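Long-range contact in peptide chain release factor subunit 1 (Aeropyrum pernix, PDB 3AGK), which probably directs the termination of translation in response to the stop codons UAA, UAG and UGA, as an archaeal member of the eukaryotic release factor 1 family: residues K317-E323 with Q341-E347. Residues are numbered along the deposited sequence; the frame is centred on the assembly and turned at random.
Sequences KTLLIHE and QVIVVPE
Leu319 and Ile321 reach across to Gln341, Ile343 and Val345 through alternating backbone bonds, the ladder of two parallel strands, 318-322 and 341-345. Its straightest rung, at 172°, runs from Ile343 N to Leu319 O (2.8 Å). Helix 328-335 makes the crossover between them, a beta-alpha-beta unit of the third eRF1 domain in which 341-345 is an outermost strand of the sheet. The tight part lies on the face of Leu320, Ile343 and Val345. Leu320 CG stands anti to its carbonyl carbon (chi1 -68°), and the CD2 branch leans over the neighbouring strand, 3.9 Å from Ile343 CG2 and 4.0 Å from Val345 CG2; helix 277-294 packs against all three residues. On the face of Leu319 and Ile321, which helix 328-335 covers, contact across the strands is sparser: Ile321 CD1 meets Val342 CG1 at 4.0 Å. The Gln341 end is the exposed side, where the side chain bends back at chi2 (48°), bringing OE1 to the N-H of Val342. The far end is closed by Glu323, though Glu347 there is exposed. Val345 O lies over one face of the His322 ring, while a water sits at the ring edge, 2.8 Å from NE2. Beyond the last rung, from Glu323 N to Val345 O, the Glu323 side chain takes over: its OE1 accepts a bond from Glu347 N at 2.6 Å, met from above the carboxylate plane, and OE2 forms a salt bridge with Arg162. Glu347 N, next donor in the alternation, thus meets a side chain rather than Glu323 O, and the carboxylate's negative charge would be partly offset by the arginine.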
ATOM      1  N   LYS A 317     -17.707   5.553 -22.104  1.00 48.36           N
ATOM      2  CA  LYS A 317     -18.173   4.719 -20.988  1.00 59.44           C
ATOM      3  C   LYS A 317     -17.122   4.543 -19.892  1.00 51.48           C
ATOM      4  O   LYS A 317     -17.443   4.589 -18.705  1.00 49.41           O
ATOM      5  CB  LYS A 317     -18.745   3.367 -21.438  1.00 63.70           C
ATOM      6  CG  LYS A 317     -17.743   2.345 -21.871  1.00 73.52           C
ATOM      7  CD  LYS A 317     -18.413   0.982 -21.960  1.00 72.85           C
ATOM      8  CE  LYS A 317     -17.392  -0.115 -22.202  1.00 73.80           C
ATOM      9  NZ  LYS A 317     -17.892  -1.460 -21.791  1.00 72.86           N
ATOM     10  N   THR A 318     -15.863   4.363 -20.278  1.00 51.92           N
ATOM     11  CA  THR A 318     -14.804   4.295 -19.273  1.00 43.13           C
ATOM     12  C   THR A 318     -13.568   5.079 -19.683  1.00 43.19           C
ATOM     13  O   THR A 318     -13.057   4.940 -20.803  1.00 40.89           O
ATOM     14  CB  THR A 318     -14.400   2.832 -18.894  1.00 75.00           C
ATOM     15  OG1 THR A 318     -13.613   2.262 -19.940  1.00 85.76           O
ATOM     16  CG2 THR A 318     -15.619   1.961 -18.659  1.00 70.39           C
ATOM     17  N   LEU A 319     -13.098   5.903 -18.754  1.00 50.15           N
ATOM     18  CA  LEU A 319     -11.861   6.658 -18.916  1.00 48.40           C
ATOM     19  C   LEU A 319     -10.721   5.940 -18.197  1.00 45.37           C
ATOM     20  O   LEU A 319     -10.792   5.712 -16.992  1.00 49.76           O
ATOM     21  CB  LEU A 319     -12.032   8.051 -18.311  1.00 47.18           C
ATOM     22  CG  LEU A 319     -10.954   9.103 -18.552  1.00 49.25           C
ATOM     23  CD1 LEU A 319     -10.687   9.241 -20.034  1.00 49.85           C
ATOM     24  CD2 LEU A 319     -11.366  10.445 -17.965  1.00 58.11           C
ATOM     25  N   LEU A 320      -9.678   5.580 -18.936  1.00 48.39           N
ATOM     26  CA  LEU A 320      -8.505   4.932 -18.350  1.00 51.46           C
ATOM     27  C   LEU A 320      -7.424   5.973 -18.171  1.00 51.15           C
ATOM     28  O   LEU A 320      -6.997   6.596 -19.151  1.00 40.82           O
ATOM     29  CB  LEU A 320      -7.982   3.828 -19.260  1.00 52.41           C
ATOM     30  CG  LEU A 320      -8.848   2.590 -19.443  1.00 57.09           C
ATOM     31  CD1 LEU A 320      -8.846   2.153 -20.885  1.00 61.31           C
ATOM     32  CD2 LEU A 320      -8.316   1.497 -18.563  1.00 57.94           C
ATOM     33  N   ILE A 321      -6.990   6.171 -16.927  1.00 49.06           N
ATOM     34  CA  ILE A 321      -5.998   7.203 -16.629  1.00 48.57           C
ATOM     35  C   ILE A 321      -4.826   6.649 -15.847  1.00 50.20           C
ATOM     36  O   ILE A 321      -4.996   6.168 -14.724  1.00 51.03           O
ATOM     37  CB  ILE A 321      -6.601   8.356 -15.810  1.00 53.24           C
ATOM     38  CG1 ILE A 321      -7.992   8.720 -16.333  1.00 53.69           C
ATOM     39  CG2 ILE A 321      -5.661   9.572 -15.819  1.00 58.68           C
ATOM     40  CD1 ILE A 321      -8.715   9.715 -15.455  1.00 58.18           C
ATOM     41  N   HIS A 322      -3.638   6.725 -16.438  1.00 48.28           N
ATOM     42  CA  HIS A 322      -2.410   6.312 -15.756  1.00 53.58           C
ATOM     43  C   HIS A 322      -2.141   7.201 -14.533  1.00 56.80           C
ATOM     44  O   HIS A 322      -2.192   8.426 -14.615  1.00 55.12           O
ATOM     45  CB  HIS A 322      -1.217   6.347 -16.729  1.00 41.82           C
ATOM     46  CG  HIS A 322      -0.014   5.592 -16.246  1.00 52.33           C
ATOM     47  ND1 HIS A 322       0.863   6.102 -15.312  1.00 55.44           N
ATOM     48  CD2 HIS A 322       0.472   4.374 -16.593  1.00 46.70           C
ATOM     49  CE1 HIS A 322       1.826   5.224 -15.091  1.00 53.00           C
ATOM     50  NE2 HIS A 322       1.611   4.168 -15.859  1.00 48.22           N
ATOM     51  N   GLU A 323      -1.843   6.577 -13.402  1.00 53.76           N
ATOM     52  CA  GLU A 323      -1.701   7.300 -12.143  1.00 59.55           C
ATOM     53  C   GLU A 323      -0.549   8.322 -12.104  1.00 57.87           C
ATOM     54  O   GLU A 323      -0.525   9.205 -11.248  1.00 55.08           O
ATOM     55  CB  GLU A 323      -1.529   6.309 -10.993  1.00 62.13           C
ATOM     56  CG  GLU A 323      -0.177   5.631 -10.988  1.00 64.75           C
ATOM     57  CD  GLU A 323       0.003   4.728  -9.784  1.00 73.92           C
ATOM     58  OE1 GLU A 323       0.819   3.783  -9.859  1.00 67.34           O
ATOM     59  OE2 GLU A 323      -0.683   4.959  -8.764  1.00 82.41           O
ATOM     60  N   GLN A 341     -17.115   6.094 -16.300  1.00 58.02           N
ATOM     61  CA  GLN A 341     -16.435   5.422 -15.208  1.00 53.83           C
ATOM     62  C   GLN A 341     -14.932   5.621 -15.326  1.00 51.75           C
ATOM     63  O   GLN A 341     -14.350   5.524 -16.411  1.00 48.80           O
ATOM     64  CB  GLN A 341     -16.776   3.943 -15.158  1.00 61.96           C
ATOM     65  CG  GLN A 341     -16.197   3.247 -13.931  1.00 82.36           C
ATOM     66  CD  GLN A 341     -16.457   4.012 -12.631  1.00 94.14           C
ATOM     67  OE1 GLN A 341     -15.885   5.086 -12.392  1.00 92.06           O
ATOM     68  NE2 GLN A 341     -17.321   3.455 -11.784  1.00 97.39           N
ATOM     69  N   VAL A 342     -14.309   5.926 -14.200  1.00 50.69           N
ATOM     70  CA  VAL A 342     -12.876   6.119 -14.164  1.00 54.10           C
ATOM     71  C   VAL A 342     -12.179   4.855 -13.720  1.00 56.10           C
ATOM     72  O   VAL A 342     -12.518   4.285 -12.689  1.00 56.67           O
ATOM     73  CB  VAL A 342     -12.495   7.212 -13.178  1.00 58.78           C
ATOM     74  CG1 VAL A 342     -10.973   7.338 -13.095  1.00 49.12           C
ATOM     75  CG2 VAL A 342     -13.153   8.533 -13.584  1.00 58.01           C
ATOM     76  N   ILE A 343     -11.214   4.418 -14.519  1.00 59.17           N
ATOM     77  CA  ILE A 343     -10.277   3.380 -14.120  1.00 55.47           C
ATOM     78  C   ILE A 343      -8.887   4.018 -14.029  1.00 48.37           C
ATOM     79  O   ILE A 343      -8.310   4.446 -15.040  1.00 42.10           O
ATOM     80  CB  ILE A 343     -10.226   2.229 -15.154  1.00 55.17           C
ATOM     81  CG1 ILE A 343     -11.599   1.564 -15.316  1.00 55.98           C
ATOM     82  CG2 ILE A 343      -9.137   1.207 -14.782  1.00 52.63           C
ATOM     83  CD1 ILE A 343     -12.064   0.745 -14.110  1.00 49.95           C
ATOM     84  N   VAL A 344      -8.359   4.118 -12.819  1.00 51.26           N
ATOM     85  CA  VAL A 344      -6.989   4.580 -12.672  1.00 57.34           C
ATOM     86  C   VAL A 344      -6.026   3.415 -12.886  1.00 56.25           C
ATOM     87  O   VAL A 344      -6.118   2.395 -12.214  1.00 55.27           O
ATOM     88  CB  VAL A 344      -6.729   5.237 -11.306  1.00 61.94           C
ATOM     89  CG1 VAL A 344      -5.312   5.779 -11.258  1.00 63.04           C
ATOM     90  CG2 VAL A 344      -7.724   6.351 -11.059  1.00 60.65           C
ATOM     91  N   VAL A 345      -5.108   3.574 -13.831  1.00 54.01           N
ATOM     92  CA  VAL A 345      -4.158   2.522 -14.155  1.00 52.07           C
ATOM     93  C   VAL A 345      -2.892   2.645 -13.308  1.00 53.53           C
ATOM     94  O   VAL A 345      -2.122   3.595 -13.463  1.00 55.27           O
ATOM     95  CB  VAL A 345      -3.790   2.529 -15.644  1.00 54.13           C
ATOM     96  CG1 VAL A 345      -2.693   1.490 -15.933  1.00 52.77           C
ATOM     97  CG2 VAL A 345      -5.043   2.293 -16.499  1.00 52.53           C
ATOM     98  N   PRO A 346      -2.672   1.677 -12.400  1.00 52.44           N
ATOM     99  CA  PRO A 346      -1.503   1.799 -11.527  1.00 47.33           C
ATOM    100  C   PRO A 346      -0.228   1.538 -12.318  1.00 50.21           C
ATOM    101  O   PRO A 346      -0.256   0.830 -13.327  1.00 49.34           O
ATOM    102  CB  PRO A 346      -1.735   0.701 -10.483  1.00 45.38           C
ATOM    103  CG  PRO A 346      -2.527  -0.342 -11.219  1.00 48.16           C
ATOM    104  CD  PRO A 346      -3.426   0.433 -12.141  1.00 47.86           C
ATOM    105  N   GLU A 347       0.873   2.123 -11.856  1.00 57.27           N
ATOM    106  CA  GLU A 347       2.177   1.981 -12.490  1.00 66.31           C
ATOM    107  C   GLU A 347       2.612   0.514 -12.531  1.00 66.66           C
ATOM    108  O   GLU A 347       3.401   0.107 -13.391  1.00 65.56           O
ATOM    109  CB  GLU A 347       3.199   2.812 -11.716  1.00 76.74           C
ATOM    110  CG  GLU A 347       4.467   3.146 -12.470  1.00 91.31           C
ATOM    111  CD  GLU A 347       5.654   3.322 -11.536  1.00101.62           C
ATOM    112  OE1 GLU A 347       5.757   2.547 -10.561  1.00104.12           O
ATOM    113  OE2 GLU A 347       6.484   4.227 -11.777  1.00105.82           O
TER
HETATM  114  O   HOH W   1       3.824   2.460 -15.944  1.00 57.31           O